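Local atomic coordinates of N2152 (Neocallimastix frontalis, PDB entry 5U22), a protein that probably hydrolyses glycosidic bonds as a fungal family 39 glycoside hydrolase with activity on several rare arabinosyl substrates. Residues 245-250 and 304-309. Numbering follows the deposited sequence.
Sequences NEYCDE and YFYKWY
Tyr-247 and Tyr-306 approach from opposite directions and meet through their phenol oxygens, Tyr-247 OH lying 2.7 Å from Tyr-306 OH, a distance that suits a hydrogen bond. Each oxygen lies at the edge of the other ring and in its plane. The O-to-O line makes an angle of about 120° with the CZ-OH bond at both ends, as expected for phenols bonded through their hydroxyls. Chi1 of 68° sets CG of Tyr-247 between its backbone N and carbonyl carbon and sends the ring off the strand end toward helix 301-310.

Tyrosine suits both places: the long flat ring spans the interior, while its hydroxyl brings polarity to the meeting point. Tyr-247 OH also bonds the carbonyl oxygen of Ala-40, and a phenylalanine here would probably leave both that oxygen and the Tyr-306 hydroxyl without this mate. The close approach is confined to the two hydroxyl ends; the rings do not overlap, and other side chains pack around them. Phe-268 meets the Tyr-247 ring edge-to-face, and Ile-278 touches both tyrosines. The looser sides lie well away from this buried junction, where Tyr-304 and Lys-307 are partly exposed on the helix and Glu-250 is exposed in the loop.

Beside Tyr-247 on the chain, Glu-246 forms a salt bridge with Arg-68 and hydrogen-bonds a buffer molecule probably taken from the crystallisation liquor. The contact thus ties the end of parallel strand 242-247, next to this ligand pocket, to a later helix that also packs on the beta-sandwich, an arrangement belonging to a TIM-barrel glycoside hydrolase.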
# COMPACT_ATOMS: atom_id res chain seq x y z
N ASN A 245 1.99 -6.07 0.80
CA ASN A 245 2.22 -5.83 -0.61
C ASN A 245 1.12 -6.39 -1.50
O ASN A 245 1.30 -6.43 -2.72
CB ASN A 245 3.62 -6.32 -1.04
CG ASN A 245 3.88 -7.79 -0.75
OD1 ASN A 245 2.95 -8.58 -0.57
ND2 ASN A 245 5.16 -8.16 -0.73
N GLU A 246 -0.02 -6.77 -0.92
CA GLU A 246 -1.30 -6.84 -1.61
C GLU A 246 -2.38 -6.44 -0.62
O GLU A 246 -2.44 -7.02 0.47
CB GLU A 246 -1.60 -8.25 -2.15
CG GLU A 246 -0.61 -8.73 -3.24
CD GLU A 246 -1.02 -10.05 -3.84
OE1 GLU A 246 -2.24 -10.29 -3.89
OE2 GLU A 246 -0.13 -10.84 -4.24
N TYR A 247 -3.23 -5.47 -0.97
CA TYR A 247 -4.34 -5.14 -0.09
C TYR A 247 -5.59 -4.76 -0.88
O TYR A 247 -5.50 -4.10 -1.92
CB TYR A 247 -4.00 -3.99 0.89
CG TYR A 247 -3.78 -2.59 0.32
CD1 TYR A 247 -2.49 -2.12 0.07
CD2 TYR A 247 -4.84 -1.72 0.11
CE1 TYR A 247 -2.28 -0.83 -0.42
CE2 TYR A 247 -4.64 -0.45 -0.38
CZ TYR A 247 -3.37 -0.00 -0.64
OH TYR A 247 -3.17 1.27 -1.11
N CYS A 248 -6.74 -5.16 -0.36
CA CYS A 248 -8.03 -4.90 -1.01
C CYS A 248 -9.13 -5.25 -0.03
O CYS A 248 -8.96 -6.11 0.83
CB CYS A 248 -8.17 -5.75 -2.28
SG CYS A 248 -9.59 -5.36 -3.34
N ASP A 249 -10.27 -4.56 -0.17
CA ASP A 249 -11.48 -4.99 0.50
C ASP A 249 -11.79 -6.44 0.15
O ASP A 249 -11.39 -6.94 -0.91
CB ASP A 249 -12.66 -4.10 0.08
CG ASP A 249 -13.91 -4.40 0.88
OD1 ASP A 249 -14.00 -3.90 2.02
OD2 ASP A 249 -14.78 -5.14 0.39
N GLU A 250 -12.51 -7.13 1.05
CA GLU A 250 -12.91 -8.51 0.77
C GLU A 250 -13.63 -8.64 -0.57
O GLU A 250 -13.48 -9.66 -1.26
CB GLU A 250 -13.79 -9.05 1.91
CG GLU A 250 -15.12 -8.29 2.13
CD GLU A 250 -15.61 -8.39 3.58
OE1 GLU A 250 -14.90 -7.89 4.48
OE2 GLU A 250 -16.70 -8.98 3.81
N TYR A 304 -7.82 9.76 -8.65
CA TYR A 304 -7.91 11.08 -8.05
C TYR A 304 -7.76 11.02 -6.53
O TYR A 304 -7.14 11.92 -5.93
CB TYR A 304 -9.22 11.74 -8.45
CG TYR A 304 -9.25 12.14 -9.91
CD1 TYR A 304 -9.82 11.31 -10.87
CD2 TYR A 304 -8.67 13.34 -10.33
CE1 TYR A 304 -9.83 11.67 -12.22
CE2 TYR A 304 -8.68 13.70 -11.67
CZ TYR A 304 -9.27 12.87 -12.60
OH TYR A 304 -9.26 13.25 -13.93
N PHE A 305 -8.29 9.97 -5.89
CA PHE A 305 -8.10 9.84 -4.44
C PHE A 305 -6.62 9.62 -4.11
O PHE A 305 -6.08 10.27 -3.21
CB PHE A 305 -8.96 8.71 -3.86
CG PHE A 305 -9.05 8.75 -2.35
CD1 PHE A 305 -9.85 9.70 -1.71
CD2 PHE A 305 -8.33 7.86 -1.56
CE1 PHE A 305 -9.93 9.76 -0.33
CE2 PHE A 305 -8.40 7.91 -0.18
CZ PHE A 305 -9.20 8.87 0.44
N TYR A 306 -5.94 8.75 -4.86
CA TYR A 306 -4.53 8.52 -4.60
C TYR A 306 -3.67 9.73 -4.99
O TYR A 306 -2.58 9.90 -4.45
CB TYR A 306 -4.07 7.24 -5.31
CG TYR A 306 -4.39 6.01 -4.48
CD1 TYR A 306 -5.69 5.50 -4.41
CD2 TYR A 306 -3.40 5.38 -3.74
CE1 TYR A 306 -5.97 4.38 -3.64
CE2 TYR A 306 -3.68 4.26 -2.97
CZ TYR A 306 -4.96 3.77 -2.92
OH TYR A 306 -5.19 2.65 -2.15
N LYS A 307 -4.15 10.57 -5.91
CA LYS A 307 -3.44 11.81 -6.20
C LYS A 307 -3.48 12.75 -5.00
O LYS A 307 -2.45 13.34 -4.63
CB LYS A 307 -4.05 12.47 -7.44
CG LYS A 307 -3.53 13.89 -7.73
CD LYS A 307 -2.13 13.88 -8.30
CE LYS A 307 -1.67 15.31 -8.65
NZ LYS A 307 -0.20 15.44 -8.56
N TRP A 308 -4.65 12.90 -4.37
CA TRP A 308 -4.75 13.65 -3.13
C TRP A 308 -3.75 13.13 -2.11
O TRP A 308 -3.03 13.90 -1.45
CB TRP A 308 -6.15 13.53 -2.54
CG TRP A 308 -7.22 14.29 -3.21
CD1 TRP A 308 -7.09 15.26 -4.15
CD2 TRP A 308 -8.62 14.14 -2.98
NE1 TRP A 308 -8.33 15.74 -4.52
CE2 TRP A 308 -9.29 15.06 -3.81
CE3 TRP A 308 -9.38 13.30 -2.15
CZ2 TRP A 308 -10.68 15.18 -3.83
CZ3 TRP A 308 -10.75 13.42 -2.16
CH2 TRP A 308 -11.39 14.35 -3.00
N TYR A 309 -3.70 11.81 -1.98
CA TYR A 309 -2.80 11.17 -1.03
C TYR A 309 -1.35 11.46 -1.36
O TYR A 309 -0.57 11.89 -0.50
CB TYR A 309 -3.07 9.66 -1.05
CG TYR A 309 -2.24 8.81 -0.12
CD1 TYR A 309 -1.93 9.22 1.17
CD2 TYR A 309 -1.81 7.55 -0.54
CE1 TYR A 309 -1.18 8.42 2.04
CE2 TYR A 309 -1.08 6.72 0.32
CZ TYR A 309 -0.77 7.16 1.60
OH TYR A 309 -0.05 6.32 2.42